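Local coordinates for protein HTH-type dhaKLM operon transcriptional activator DhaS (Lactococcus lactis, PDB 2IU5) that activates transcription of the dhaKLM operon in complex with DhaQ upon activation by dihydroxyacetone, binding an inverted repeat that partly overlaps the promoter's -35 sequence, at residues F65-F69 against F110-F114; Y79-E85 against D128-K132; E85-L90 against W118-K124. The protein carries 1 engineered substitution. All coordinates share one frame; numbering follows the deposited sequence.

Contact 1: F65-F69 against F110-F114; sequences FENDF and FEHFF
Phe65 and Phe113 mark the nearest backbone approach of two roughly parallel helical segments, 65-69 and 110-114, whose axes come no closer than 12.4 Å and cross at -27°. That spacing is filled by five phenylalanine rings, with no hydrogen bond across the contact. Phe110 turns its edge onto the face of Phe65: its CE1 stands over the centre of the Phe65 ring, 3.9 Å from Phe65 CD1, and the two planes meet at 51° in an edge-to-face pair. Phe113 reaches the other helix with its CG anti to the backbone N (chi1 177°). The far end of this ring meets both the side chain and the backbone of Phe65: CE2 lies 3.7 Å from Phe65 CB, while CZ sits 3.6 Å from the carbonyl oxygen Phe65 O, which lies at the ring edge near its plane. Phe69 closes the group one turn further along helix 57-73. Its CD2 meets the edge of Phe113 at CE2, 4.0 Å away, and its CZ comes to 4.1 Å from CE1 at the edge of Phe114. The exposed Glu66 lies at the margin of the contact. Around the rings, helix 97-106 adds Phe99, Tyr100 and Ile103 against Phe65, and Phe104 packs edge-to-face with both Phe110 and Phe114. Phe65, Phe110 and Phe113 thus form an aromatic cluster in the interior of a TetR-family all-helical fold, where helix 57-73, which follows the predicted helix-turn-helix, is joined to helix 110-132 of the C-terminal region.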
loop_
_atom_site.group_PDB
_atom_site.type_symbol
_atom_site.label_atom_id
_atom_site.label_comp_id
_atom_site.label_asym_id
_atom_site.label_seq_id
_atom_site.Cartn_x
_atom_site.Cartn_y
_atom_site.Cartn_z
ATOM N N PHE A 65 -5.850 14.734 -13.497
ATOM C CA PHE A 65 -5.516 14.093 -12.221
ATOM C C PHE A 65 -5.597 15.138 -11.106
ATOM O O PHE A 65 -6.170 14.895 -10.028
ATOM C CB PHE A 65 -4.086 13.541 -12.279
ATOM C CG PHE A 65 -3.864 12.463 -13.312
ATOM C CD1 PHE A 65 -4.901 11.660 -13.767
ATOM C CD2 PHE A 65 -2.593 12.270 -13.821
ATOM C CE1 PHE A 65 -4.653 10.672 -14.725
ATOM C CE2 PHE A 65 -2.351 11.295 -14.765
ATOM C CZ PHE A 65 -3.371 10.510 -15.212
ATOM N N GLU A 66 -5.034 16.316 -11.337
ATOM C CA GLU A 66 -4.985 17.320 -10.270
ATOM C C GLU A 66 -6.383 17.846 -9.970
ATOM O O GLU A 66 -6.773 18.000 -8.808
ATOM C CB GLU A 66 -4.115 18.483 -10.702
ATOM C CG GLU A 66 -2.650 18.172 -10.747
ATOM C CD GLU A 66 -1.854 19.346 -11.296
ATOM O OE1 GLU A 66 -2.420 20.210 -12.021
ATOM O OE2 GLU A 66 -0.653 19.391 -10.994
ATOM N N ASN A 67 -7.141 18.122 -11.016
ATOM C CA ASN A 67 -8.445 18.746 -10.852
ATOM C C ASN A 67 -9.453 17.771 -10.264
ATOM O O ASN A 67 -10.206 18.121 -9.358
ATOM C CB ASN A 67 -8.972 19.169 -12.212
ATOM C CG ASN A 67 -10.397 19.682 -12.136
ATOM O OD1 ASN A 67 -10.610 20.853 -11.835
ATOM N ND2 ASN A 67 -11.380 18.806 -12.404
ATOM N N ASP A 68 -9.480 16.550 -10.778
ATOM C CA ASP A 68 -10.601 15.666 -10.454
ATOM C C ASP A 68 -10.493 15.224 -8.993
ATOM O O ASP A 68 -11.486 15.211 -8.265
ATOM C CB ASP A 68 -10.621 14.440 -11.372
ATOM C CG ASP A 68 -11.203 14.749 -12.749
ATOM O OD1 ASP A 68 -11.463 15.938 -13.053
ATOM O OD2 ASP A 68 -11.396 13.783 -13.509
ATOM N N PHE A 69 -9.290 14.855 -8.555
ATOM C CA PHE A 69 -9.116 14.435 -7.169
ATOM C C PHE A 69 -9.328 15.559 -6.175
ATOM O O PHE A 69 -9.928 15.332 -5.124
ATOM C CB PHE A 69 -7.783 13.715 -6.959
ATOM C CG PHE A 69 -7.771 12.338 -7.563
ATOM C CD1 PHE A 69 -8.210 11.241 -6.833
ATOM C CD2 PHE A 69 -7.326 12.134 -8.870
ATOM C CE1 PHE A 69 -8.198 9.953 -7.411
ATOM C CE2 PHE A 69 -7.309 10.857 -9.452
ATOM C CZ PHE A 69 -7.743 9.767 -8.727
ATOM N N PHE A 110 2.188 7.143 -11.696
ATOM C CA PHE A 110 0.855 7.358 -11.198
ATOM C C PHE A 110 0.534 6.766 -9.830
ATOM O O PHE A 110 -0.203 7.382 -9.052
ATOM C CB PHE A 110 -0.203 6.896 -12.189
ATOM C CG PHE A 110 -1.556 7.335 -11.770
ATOM C CD1 PHE A 110 -1.917 8.669 -11.857
ATOM C CD2 PHE A 110 -2.474 6.428 -11.271
ATOM C CE1 PHE A 110 -3.170 9.088 -11.466
ATOM C CE2 PHE A 110 -3.728 6.850 -10.878
ATOM C CZ PHE A 110 -4.079 8.180 -10.974
ATOM N N GLU A 111 1.068 5.589 -9.541
ATOM C CA GLU A 111 0.789 4.911 -8.267
ATOM C C GLU A 111 1.149 5.833 -7.107
ATOM O O GLU A 111 0.472 5.864 -6.081
ATOM C CB GLU A 111 1.609 3.622 -8.162
ATOM C CG GLU A 111 1.469 2.875 -6.836
ATOM C CD GLU A 111 2.271 1.580 -6.807
ATOM O OE1 GLU A 111 1.683 0.491 -7.019
ATOM O OE2 GLU A 111 3.498 1.644 -6.573
ATOM N N HIS A 112 2.224 6.587 -7.276
ATOM C CA HIS A 112 2.677 7.472 -6.209
ATOM C C HIS A 112 1.748 8.663 -6.050
ATOM O O HIS A 112 1.405 9.049 -4.935
ATOM C CB HIS A 112 4.114 7.913 -6.464
ATOM C CG HIS A 112 5.043 6.771 -6.728
ATOM N ND1 HIS A 112 5.193 5.719 -5.849
ATOM C CD2 HIS A 112 5.867 6.515 -7.771
ATOM C CE1 HIS A 112 6.073 4.863 -6.342
ATOM N NE2 HIS A 112 6.497 5.323 -7.507
ATOM N N PHE A 113 1.341 9.243 -7.172
ATOM C CA PHE A 113 0.339 10.292 -7.148
ATOM C C PHE A 113 -0.949 9.779 -6.483
ATOM O O PHE A 113 -1.571 10.469 -5.680
ATOM C CB PHE A 113 0.066 10.761 -8.577
ATOM C CG PHE A 113 -1.004 11.789 -8.648
ATOM C CD1 PHE A 113 -0.703 13.139 -8.509
ATOM C CD2 PHE A 113 -2.318 11.401 -8.843
ATOM C CE1 PHE A 113 -1.715 14.093 -8.572
ATOM C CE2 PHE A 113 -3.330 12.341 -8.906
ATOM C CZ PHE A 113 -3.029 13.685 -8.771
ATOM N N PHE A 114 -1.342 8.554 -6.823
ATOM C CA PHE A 114 -2.623 7.972 -6.374
ATOM C C PHE A 114 -2.558 7.854 -4.840
ATOM O O PHE A 114 -3.518 8.196 -4.126
ATOM C CB PHE A 114 -2.798 6.610 -7.051
ATOM C CG PHE A 114 -4.182 6.014 -6.967
ATOM C CD1 PHE A 114 -5.326 6.692 -7.395
ATOM C CD2 PHE A 114 -4.325 4.733 -6.445
ATOM C CE1 PHE A 114 -6.592 6.084 -7.296
ATOM C CE2 PHE A 114 -5.578 4.124 -6.346
ATOM C CZ PHE A 114 -6.712 4.795 -6.770
#

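Contact 2: Y79-E85 against D128-K132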
loop_
_atom_site.group_PDB
_atom_site.type_symbol
_atom_site.label_atom_id
_atom_site.label_comp_id
_atom_site.label_asym_id
_atom_site.label_seq_id
_atom_site.Cartn_x
_atom_site.Cartn_y
_atom_site.Cartn_z
ATOM N N TYR A 79 -19.252 20.996 6.115
ATOM C CA TYR A 79 -18.678 20.927 7.420
ATOM C C TYR A 79 -18.235 19.518 7.740
ATOM O O TYR A 79 -17.156 19.355 8.287
ATOM C CB TYR A 79 -19.668 21.398 8.478
ATOM C CG TYR A 79 -19.004 21.781 9.774
ATOM C CD1 TYR A 79 -18.356 23.004 9.894
ATOM C CD2 TYR A 79 -19.027 20.934 10.873
ATOM C CE1 TYR A 79 -17.743 23.372 11.076
ATOM C CE2 TYR A 79 -18.414 21.297 12.062
ATOM C CZ TYR A 79 -17.776 22.519 12.148
ATOM O OH TYR A 79 -17.162 22.904 13.321
ATOM N N TYR A 80 -19.032 18.505 7.422
ATOM C CA TYR A 80 -18.617 17.140 7.751
ATOM C C TYR A 80 -18.799 16.258 6.545
ATOM O O TYR A 80 -19.846 15.637 6.326
ATOM C CB TYR A 80 -19.271 16.577 9.027
ATOM C CG TYR A 80 -18.830 15.174 9.440
ATOM C CD1 TYR A 80 -17.724 14.975 10.263
ATOM C CD2 TYR A 80 -19.525 14.042 9.002
ATOM C CE1 TYR A 80 -17.316 13.684 10.646
ATOM C CE2 TYR A 80 -19.130 12.764 9.374
ATOM C CZ TYR A 80 -18.026 12.585 10.196
ATOM O OH TYR A 80 -17.649 11.308 10.556
ATOM N N GLY A 81 -17.741 16.226 5.759
ATOM C CA GLY A 81 -17.903 15.772 4.412
ATOM C C GLY A 81 -17.197 14.486 4.050
ATOM O O GLY A 81 -17.459 13.962 2.971
ATOM N N TRP A 82 -16.313 13.953 4.893
ATOM C CA TRP A 82 -15.415 12.934 4.372
ATOM C C TRP A 82 -16.130 11.666 3.930
ATOM O O TRP A 82 -15.688 11.028 2.971
ATOM C CB TRP A 82 -14.260 12.621 5.295
ATOM C CG TRP A 82 -14.545 11.795 6.500
ATOM C CD1 TRP A 82 -14.744 12.266 7.744
ATOM C CD2 TRP A 82 -14.654 10.360 6.581
ATOM N NE1 TRP A 82 -14.975 11.220 8.626
ATOM C CE2 TRP A 82 -14.923 10.045 7.928
ATOM C CE3 TRP A 82 -14.553 9.321 5.650
ATOM C CZ2 TRP A 82 -15.093 8.738 8.377
ATOM C CZ3 TRP A 82 -14.721 8.005 6.106
ATOM C CH2 TRP A 82 -14.987 7.734 7.454
ATOM N N GLN A 83 -17.217 11.313 4.621
ATOM C CA GLN A 83 -17.889 10.065 4.266
ATOM C C GLN A 83 -18.535 10.236 2.896
ATOM O O GLN A 83 -18.496 9.315 2.079
ATOM C CB GLN A 83 -18.919 9.626 5.313
ATOM C CG GLN A 83 -18.253 9.370 6.661
ATOM C CD GLN A 83 -19.171 8.724 7.662
ATOM O OE1 GLN A 83 -20.029 7.905 7.310
ATOM N NE2 GLN A 83 -18.994 9.090 8.926
ATOM N N ASN A 84 -19.121 11.404 2.638
ATOM C CA ASN A 84 -19.701 11.673 1.310
ATOM C C ASN A 84 -18.600 11.753 0.251
ATOM O O ASN A 84 -18.744 11.265 -0.866
ATOM C CB ASN A 84 -20.520 12.974 1.361
ATOM C CG ASN A 84 -21.763 12.837 2.228
ATOM O OD1 ASN A 84 -22.294 11.738 2.340
ATOM N ND2 ASN A 84 -22.232 13.935 2.843
ATOM N N GLU A 85 -17.477 12.369 0.593
ATOM C CA GLU A 85 -16.386 12.466 -0.371
ATOM C C GLU A 85 -15.803 11.120 -0.758
ATOM O O GLU A 85 -15.515 10.853 -1.939
ATOM C CB GLU A 85 -15.300 13.389 0.183
ATOM C CG GLU A 85 -15.839 14.800 0.215
ATOM C CD GLU A 85 -15.444 15.580 1.452
ATOM O OE1 GLU A 85 -14.520 15.132 2.173
ATOM O OE2 GLU A 85 -16.064 16.640 1.693
ATOM N N ASP A 128 -11.955 16.738 9.479
ATOM C CA ASP A 128 -13.400 16.775 9.725
ATOM C C ASP A 128 -13.746 16.195 11.093
ATOM O O ASP A 128 -14.621 16.691 11.791
ATOM C CB ASP A 128 -14.165 15.982 8.665
ATOM C CG ASP A 128 -14.253 16.688 7.325
ATOM O OD1 ASP A 128 -13.820 17.854 7.210
ATOM O OD2 ASP A 128 -14.761 16.095 6.332
ATOM N N GLN A 129 -13.055 15.130 11.486
ATOM C CA GLN A 129 -13.331 14.531 12.781
ATOM C C GLN A 129 -13.037 15.502 13.917
ATOM O O GLN A 129 -13.776 15.576 14.880
ATOM C CB GLN A 129 -12.542 13.232 12.932
ATOM C CG GLN A 129 -13.070 12.065 12.121
ATOM C CD GLN A 129 -14.512 11.664 12.373
ATOM O OE1 GLN A 129 -15.214 11.306 11.417
ATOM N NE2 GLN A 129 -14.964 11.711 13.625
ATOM N N GLU A 130 -11.952 16.253 13.797
ATOM C CA GLU A 130 -11.563 17.171 14.858
ATOM C C GLU A 130 -12.561 18.305 15.013
ATOM O O GLU A 130 -12.609 18.956 16.057
ATOM C CB GLU A 130 -10.177 17.724 14.557
ATOM C CG GLU A 130 -9.115 16.640 14.770
ATOM C CD GLU A 130 -7.727 17.209 14.980
ATOM O OE1 GLU A 130 -7.420 18.277 14.403
ATOM O OE2 GLU A 130 -6.946 16.581 15.725
ATOM N N LYS A 131 -13.353 18.533 13.967
ATOM C CA LYS A 131 -14.447 19.510 14.064
ATOM C C LYS A 131 -15.614 18.944 14.876
ATOM O O LYS A 131 -16.319 19.677 15.573
ATOM C CB LYS A 131 -14.935 19.953 12.673
ATOM C CG LYS A 131 -13.985 20.844 11.879
ATOM C CD LYS A 131 -14.195 20.742 10.356
ATOM C CE LYS A 131 -14.820 22.002 9.781
ATOM N NZ LYS A 131 -14.472 22.237 8.345
ATOM N N LYS A 132 -15.819 17.637 14.781
ATOM C CA LYS A 132 -16.974 16.985 15.385
ATOM C C LYS A 132 -16.761 16.630 16.863
ATOM O O LYS A 132 -17.655 16.818 17.690
ATOM C CB LYS A 132 -17.303 15.750 14.545
ATOM C CG LYS A 132 -18.661 15.155 14.824
ATOM C CD LYS A 132 -19.043 14.156 13.749
ATOM C CE LYS A 132 -19.988 14.767 12.730
ATOM N NZ LYS A 132 -20.806 15.892 13.275
HETATM O O HOH W 1 -17.044 18.092 10.921
#
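Tyr80 and Trp82 converge on one oxygen of the opposite helix, Gln129 OE1, and this is the tight part of the contact. Tyr80 OH donates to Gln129 OE1 at 2.6 Å, tilted 19° from the carbonyl plane. Trp82 NE1 reaches the same oxygen at 2.8 Å, nearly straight at 170° and on a lone pair in the carbonyl plane. A kink at the second torsion of Gln129 (-57°) swings its amide to these two donors, while Gln129 NE2 bonds to Tyr135 OH. Beside them the buried carboxylate of Asp128 takes Gly81 N at 3.0 Å on OD2, from above its plane; the same oxygen has a salt bridge to Lys124. Toward solvent the hold is looser and made by lysine chains over tyrosine faces. Lys132 CE sits over the centre of the Tyr80 ring, 3.4 Å from Tyr80 CD1, with its ammonium in cation-pi range. Exposed Tyr79 receives Lys131 CE off-centre, 3.5 Å from Tyr79 CE1, and a water bridges Tyr79 O to Asp128 O. A leucine in place of Tyr80 would probably leave Gln129 OE1 without one of its two donors and Lys132 without the aromatic face beneath it. The contact ties the entry to helix 82-95 to the C-terminal end of helix 110-132, while Leu178 and Leu179 of helix 171-183 pack against Trp82.

Contact 3: E85-L90 against W118-K124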
loop_
_atom_site.group_PDB
_atom_site.type_symbol
_atom_site.label_atom_id
_atom_site.label_comp_id
_atom_site.label_asym_id
_atom_site.label_seq_id
_atom_site.Cartn_x
_atom_site.Cartn_y
_atom_site.Cartn_z
ATOM N N GLU A 85 -17.477 12.369 0.593
ATOM C CA GLU A 85 -16.386 12.466 -0.371
ATOM C C GLU A 85 -15.803 11.120 -0.758
ATOM O O GLU A 85 -15.515 10.853 -1.939
ATOM C CB GLU A 85 -15.300 13.389 0.183
ATOM C CG GLU A 85 -15.839 14.800 0.215
ATOM C CD GLU A 85 -15.444 15.580 1.452
ATOM O OE1 GLU A 85 -14.520 15.132 2.173
ATOM O OE2 GLU A 85 -16.064 16.640 1.693
ATOM N N LEU A 86 -15.621 10.251 0.225
ATOM C CA LEU A 86 -15.160 8.907 -0.065
ATOM C C LEU A 86 -16.110 8.189 -1.018
ATOM O O LEU A 86 -15.646 7.569 -1.981
ATOM C CB LEU A 86 -14.977 8.119 1.232
ATOM C CG LEU A 86 -14.695 6.640 0.997
ATOM C CD1 LEU A 86 -13.371 6.433 0.234
ATOM C CD2 LEU A 86 -14.657 5.964 2.390
ATOM N N LEU A 87 -17.412 8.259 -0.771
ATOM C CA LEU A 87 -18.388 7.635 -1.673
ATOM C C LEU A 87 -18.234 8.190 -3.083
ATOM O O LEU A 87 -18.160 7.435 -4.057
ATOM C CB LEU A 87 -19.817 7.826 -1.177
ATOM C CG LEU A 87 -20.887 7.281 -2.122
ATOM C CD1 LEU A 87 -20.695 5.775 -2.315
ATOM C CD2 LEU A 87 -22.265 7.620 -1.525
ATOM N N LEU A 88 -18.183 9.508 -3.212
ATOM C CA LEU A 88 -18.062 10.088 -4.559
ATOM C C LEU A 88 -16.748 9.739 -5.244
ATOM O O LEU A 88 -16.705 9.530 -6.464
ATOM C CB LEU A 88 -18.328 11.590 -4.534
ATOM C CG LEU A 88 -19.772 11.874 -4.070
ATOM C CD1 LEU A 88 -20.097 13.346 -4.198
ATOM C CD2 LEU A 88 -20.821 11.027 -4.824
ATOM N N LEU A 89 -15.671 9.665 -4.483
ATOM C CA LEU A 89 -14.410 9.198 -5.047
ATOM C C LEU A 89 -14.489 7.751 -5.555
ATOM O O LEU A 89 -14.043 7.435 -6.680
ATOM C CB LEU A 89 -13.329 9.372 -3.982
ATOM C CG LEU A 89 -11.920 9.032 -4.404
ATOM C CD1 LEU A 89 -11.503 9.849 -5.614
ATOM C CD2 LEU A 89 -10.951 9.240 -3.245
ATOM N N LEU A 90 -15.046 6.836 -4.761
ATOM C CA LEU A 90 -15.202 5.461 -5.235
ATOM C C LEU A 90 -16.072 5.390 -6.490
ATOM O O LEU A 90 -15.746 4.667 -7.432
ATOM C CB LEU A 90 -15.782 4.555 -4.138
ATOM C CG LEU A 90 -14.858 4.440 -2.927
ATOM C CD1 LEU A 90 -15.552 3.617 -1.821
ATOM C CD2 LEU A 90 -13.496 3.828 -3.287
ATOM N N TRP A 118 -4.943 9.544 -1.684
ATOM C CA TRP A 118 -5.527 8.867 -0.519
ATOM C C TRP A 118 -5.036 9.475 0.771
ATOM O O TRP A 118 -5.801 9.578 1.747
ATOM C CB TRP A 118 -5.297 7.344 -0.578
ATOM C CG TRP A 118 -6.102 6.737 -1.681
ATOM C CD1 TRP A 118 -5.623 6.178 -2.827
ATOM C CD2 TRP A 118 -7.540 6.627 -1.755
ATOM N NE1 TRP A 118 -6.658 5.731 -3.602
ATOM C CE2 TRP A 118 -7.845 5.993 -2.977
ATOM C CE3 TRP A 118 -8.592 7.006 -0.914
ATOM C CZ2 TRP A 118 -9.154 5.726 -3.371
ATOM C CZ3 TRP A 118 -9.899 6.736 -1.313
ATOM C CH2 TRP A 118 -10.161 6.107 -2.528
ATOM N N GLU A 119 -3.770 9.876 0.790
ATOM C CA GLU A 119 -3.268 10.595 1.950
ATOM C C GLU A 119 -4.022 11.905 2.162
ATOM O O GLU A 119 -4.276 12.289 3.308
ATOM C CB GLU A 119 -1.758 10.776 1.879
ATOM C CG GLU A 119 -1.030 9.433 2.007
ATOM C CD GLU A 119 0.467 9.535 1.932
ATOM O OE1 GLU A 119 0.999 10.586 1.491
ATOM O OE2 GLU A 119 1.109 8.530 2.326
ATOM N N ASN A 120 -4.371 12.564 1.058
ATOM C CA ASN A 120 -5.061 13.849 1.174
ATOM C C ASN A 120 -6.454 13.553 1.745
ATOM O O ASN A 120 -6.945 14.296 2.593
ATOM C CB ASN A 120 -5.146 14.512 -0.204
ATOM C CG ASN A 120 -3.819 15.141 -0.628
ATOM O OD1 ASN A 120 -2.883 15.243 0.151
ATOM N ND2 ASN A 120 -3.754 15.559 -1.887
ATOM N N LEU A 121 -7.072 12.466 1.283
ATOM C CA LEU A 121 -8.383 12.078 1.821
ATOM C C LEU A 121 -8.266 11.815 3.326
ATOM O O LEU A 121 -9.072 12.323 4.111
ATOM C CB LEU A 121 -8.945 10.865 1.078
ATOM C CG LEU A 121 -10.290 10.417 1.667
ATOM C CD1 LEU A 121 -11.376 11.491 1.696
ATOM C CD2 LEU A 121 -10.789 9.130 1.067
ATOM N N LEU A 122 -7.266 11.039 3.754
ATOM C CA LEU A 122 -7.126 10.805 5.203
ATOM C C LEU A 122 -6.896 12.090 6.011
ATOM O O LEU A 122 -7.400 12.236 7.113
ATOM C CB LEU A 122 -6.070 9.745 5.521
ATOM C CG LEU A 122 -6.586 8.316 5.655
ATOM C CD1 LEU A 122 -7.408 8.160 6.929
ATOM C CD2 LEU A 122 -7.352 7.878 4.416
ATOM N N ASP A 123 -6.133 13.025 5.446
ATOM C CA ASP A 123 -5.908 14.308 6.098
ATOM C C ASP A 123 -7.268 14.979 6.305
ATOM O O ASP A 123 -7.504 15.541 7.373
ATOM C CB ASP A 123 -4.940 15.161 5.268
ATOM C CG ASP A 123 -3.489 14.699 5.417
ATOM O OD1 ASP A 123 -3.220 13.861 6.304
ATOM O OD2 ASP A 123 -2.627 15.170 4.652
ATOM N N LYS A 124 -8.122 14.894 5.286
ATOM C CA LYS A 124 -9.503 15.433 5.347
ATOM C C LYS A 124 -10.370 14.731 6.404
ATOM O O LYS A 124 -11.139 15.387 7.119
ATOM C CB LYS A 124 -10.146 15.306 3.961
ATOM C CG LYS A 124 -11.589 15.808 3.843
ATOM C CD LYS A 124 -11.660 17.278 4.140
ATOM C CE LYS A 124 -12.848 17.923 3.419
ATOM N NZ LYS A 124 -14.117 17.442 4.027
#
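Antiparallel packing of helices 82-95 and 110-132 inside the TetR-family C-terminal region brings Leu86, Leu89 and Leu90 against Trp118 and Leu121. The segment axes are 11.8 Å apart at their closest, and their directions differ by 160°. Leu89 drives CD2 onto one face of the Trp118 indole, 3.3 Å from CH2, a close approach over its six-membered ring. Leu86 takes the same ring at its edge, with CD1 3.8 Å from Trp118 CZ3; that methyl also touches Leu121 CD2 at 3.8 Å, bridging the two residues. Leu90 CD2 adds a more distant touch on Trp118 CH2 at 4.1 Å. With CG anti to its own carbonyl carbon (chi1 -69°), Trp118 sets the far rim of its six-membered ring against the leucines. At the other end of the contact the packing turns polar. Lys124, kinked at its second torsion (chi2 62°) and again at its fourth, carries NZ to the Glu85 carboxylate, forming a salt bridge of 3.0 Å to OE1 on its syn lone pair and a weak bond to OE2. The ammonium is also held by Asp128, while Glu85 OE2 accepts from Asn76, so the buried charges are shared among several partners, which probably offsets the nearness of the two acids. Helix 139-163 lies against Trp118 through Ile153, Cys154 and Thr157, helix 171-183 covers Leu86 with Ile174 and Val175, and Phe69 and Leu72 of helix 57-73 meet Leu89.

All three contacts share helix 110-132, using its beginning in contact 1, its middle in contact 3 and its end in contact 2. Centres of contacts 1 and 3 are about 12 Å apart, 3 and 2 about 10 Å, 1 and 2 about 21 Å. The partner is helix 57-73 in contact 1, helix 82-95 in contact 3, and the start of that helix with the residues before it in contact 2. Phe69 packs on Leu89 where contacts 1 and 3 meet; contacts 2 and 3 share Glu85. Along the chain, contact 1 alternates with the others, while contact 3 falls within contact 2. This is consistent with a structural connection between the DNA-binding end and the C-terminal region.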